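Local coordinates for 3-polyprenyl-4-hydroxybenzoate decarboxylase and related decarboxylases (Pelotomaculum thermopropionicum, PDB 6H6X), which is a prenylated-FMN-dependent UbiD-family enzyme (HmfF) that probably interconverts 2,5-furandicarboxylic acid and 2-furoic acid by reversible decarboxylation, at residues B[240-245]-B[276-281]. The protein carries 8 engineered substitutions. Sequence-based numbering, arbitrary orientation.
Sequences IVIEGK and TAVTHR
Glu243 pairs with Ala277 on the closely packed face of this antiparallel strand pair. Its CG is anti to the carbonyl carbon (chi1 -53°), and the extended chain stands the carboxylate out from the face, alongside Ala277 and toward Thr279. There OE1 is 3.8 Å from Ala277 CB, and OE2 lies 4.1 Å from Thr279 CG2. This buried carboxylate is bonded outside the pair, OE1 to Thr229 OG1 and OE2 to Glu228 N. A leucine here would probably leave Glu228 N without its acceptor and Thr229 OG1 without one of its partners. On the same face, Val241 CB packs 3.8 Å from Thr279 OG1, which bonds to Val102 O. The two strands belong to the Rift-related, FMN-binding domain of UbiD enzymes, away from the cofactor. Val241 and Thr279 exchange two backbone hydrogen bonds. Glu243 N bonds to Ala277 O at 2.8 Å, but Thr276 and Ala277 both face Glu243, a classic beta bulge. Thr276 N bonds to Glu243 O at 2.9 Å, while Ala277 N reaches that oxygen only weakly, at 3.5 Å. On the other face, the side chains of Ile242 and Val278 lie side by side, and both touch Leu113 of helix 113-116. Contact is looser at the partly exposed end, where poorly ordered Lys245 touches Thr276 CG2 through CE alone, at 3.9 Å.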
loop_
_atom_site.group_PDB
_atom_site.type_symbol
_atom_site.label_atom_id
_atom_site.label_comp_id
_atom_site.label_asym_id
_atom_site.label_seq_id
_atom_site.Cartn_x
_atom_site.Cartn_y
_atom_site.Cartn_z
ATOM N N ILE B 240 22.794 25.990 -14.314
ATOM C CA ILE B 240 23.638 26.741 -13.418
ATOM C C ILE B 240 24.871 25.914 -13.046
ATOM O O ILE B 240 24.742 24.710 -12.813
ATOM C CB ILE B 240 22.865 27.067 -12.101
ATOM C CG1 ILE B 240 21.683 28.019 -12.342
ATOM C CG2 ILE B 240 23.765 27.711 -11.079
ATOM C CD1 ILE B 240 20.432 27.703 -11.565
ATOM N N VAL B 241 26.042 26.565 -12.942
ATOM C CA VAL B 241 27.275 25.955 -12.464
ATOM C C VAL B 241 27.878 26.835 -11.414
ATOM O O VAL B 241 27.986 28.041 -11.599
ATOM C CB VAL B 241 28.313 25.729 -13.584
ATOM C CG1 VAL B 241 29.719 25.484 -13.037
ATOM C CG2 VAL B 241 27.870 24.595 -14.493
ATOM N N ILE B 242 28.291 26.223 -10.316
ATOM C CA ILE B 242 28.941 26.910 -9.238
ATOM C C ILE B 242 30.282 26.243 -9.126
ATOM O O ILE B 242 30.376 25.051 -8.877
ATOM C CB ILE B 242 28.121 26.825 -7.925
ATOM C CG1 ILE B 242 26.774 27.535 -8.101
ATOM C CG2 ILE B 242 28.876 27.417 -6.763
ATOM C CD1 ILE B 242 25.788 27.132 -7.016
ATOM N N GLU B 243 31.328 27.045 -9.300
ATOM C CA GLU B 243 32.726 26.619 -9.230
ATOM C C GLU B 243 33.300 26.955 -7.874
ATOM O O GLU B 243 32.979 27.982 -7.303
ATOM C CB GLU B 243 33.524 27.337 -10.315
ATOM C CG GLU B 243 32.938 27.213 -11.729
ATOM C CD GLU B 243 33.750 27.908 -12.807
ATOM O OE1 GLU B 243 34.852 28.430 -12.485
ATOM O OE2 GLU B 243 33.285 27.927 -13.989
ATOM N N GLY B 244 34.156 26.098 -7.350
ATOM C CA GLY B 244 34.786 26.404 -6.094
ATOM C C GLY B 244 35.783 25.395 -5.627
ATOM O O GLY B 244 36.328 24.595 -6.404
ATOM N N LYS B 245 36.029 25.415 -4.330
ATOM C CA LYS B 245 36.995 24.485 -3.764
ATOM C C LYS B 245 36.652 24.128 -2.339
ATOM O O LYS B 245 36.111 24.947 -1.602
ATOM C CB LYS B 245 38.394 25.078 -3.879
ATOM C CG LYS B 245 38.563 26.431 -3.216
ATOM C CD LYS B 245 39.767 27.203 -3.766
ATOM C CE LYS B 245 39.683 28.696 -3.422
ATOM N NZ LYS B 245 40.944 29.456 -3.658
ATOM N N THR B 276 34.156 30.349 -6.100
ATOM C CA THR B 276 34.985 31.273 -6.869
ATOM C C THR B 276 34.331 31.773 -8.155
ATOM O O THR B 276 34.836 32.700 -8.768
ATOM C CB THR B 276 36.335 30.639 -7.190
ATOM O OG1 THR B 276 36.152 29.441 -7.953
ATOM C CG2 THR B 276 37.071 30.283 -5.882
ATOM N N ALA B 277 33.192 31.201 -8.540
ATOM C CA ALA B 277 32.439 31.689 -9.673
ATOM C C ALA B 277 31.113 30.969 -9.829
ATOM O O ALA B 277 30.950 29.860 -9.360
ATOM C CB ALA B 277 33.251 31.519 -10.963
ATOM N N VAL B 278 30.204 31.601 -10.558
ATOM C CA VAL B 278 28.925 31.084 -10.871
ATOM C C VAL B 278 28.686 31.409 -12.313
ATOM O O VAL B 278 28.851 32.527 -12.676
ATOM C CB VAL B 278 27.796 31.788 -10.066
ATOM C CG1 VAL B 278 26.419 31.364 -10.573
ATOM C CG2 VAL B 278 27.925 31.497 -8.579
ATOM N N THR B 279 28.249 30.444 -13.130
ATOM C CA THR B 279 27.824 30.722 -14.508
ATOM C C THR B 279 26.481 30.111 -14.721
ATOM O O THR B 279 26.130 29.089 -14.114
ATOM C CB THR B 279 28.832 30.191 -15.601
ATOM O OG1 THR B 279 28.709 28.774 -15.775
ATOM C CG2 THR B 279 30.281 30.474 -15.213
ATOM N N HIS B 280 25.704 30.713 -15.595
ATOM C CA HIS B 280 24.388 30.220 -15.841
ATOM C C HIS B 280 23.874 30.602 -17.175
ATOM O O HIS B 280 24.378 31.523 -17.798
ATOM C CB HIS B 280 23.402 30.621 -14.711
ATOM C CG HIS B 280 23.195 32.084 -14.530
ATOM N ND1 HIS B 280 22.292 32.812 -15.281
ATOM C CD2 HIS B 280 23.745 32.952 -13.649
ATOM C CE1 HIS B 280 22.319 34.078 -14.879
ATOM N NE2 HIS B 280 23.208 34.190 -13.900
ATOM N N ARG B 281 22.878 29.857 -17.633
ATOM C CA ARG B 281 22.059 30.303 -18.720
ATOM C C ARG B 281 21.378 31.646 -18.407
ATOM O O ARG B 281 21.043 32.005 -17.224
ATOM C CB ARG B 281 20.936 29.330 -19.003
ATOM C CG ARG B 281 21.347 28.056 -19.674
ATOM C CD ARG B 281 20.137 27.228 -19.897
ATOM N NE ARG B 281 20.468 25.941 -20.435
ATOM C CZ ARG B 281 20.124 25.474 -21.648
ATOM N NH1 ARG B 281 19.420 26.184 -22.516
ATOM N NH2 ARG B 281 20.508 24.245 -22.011
#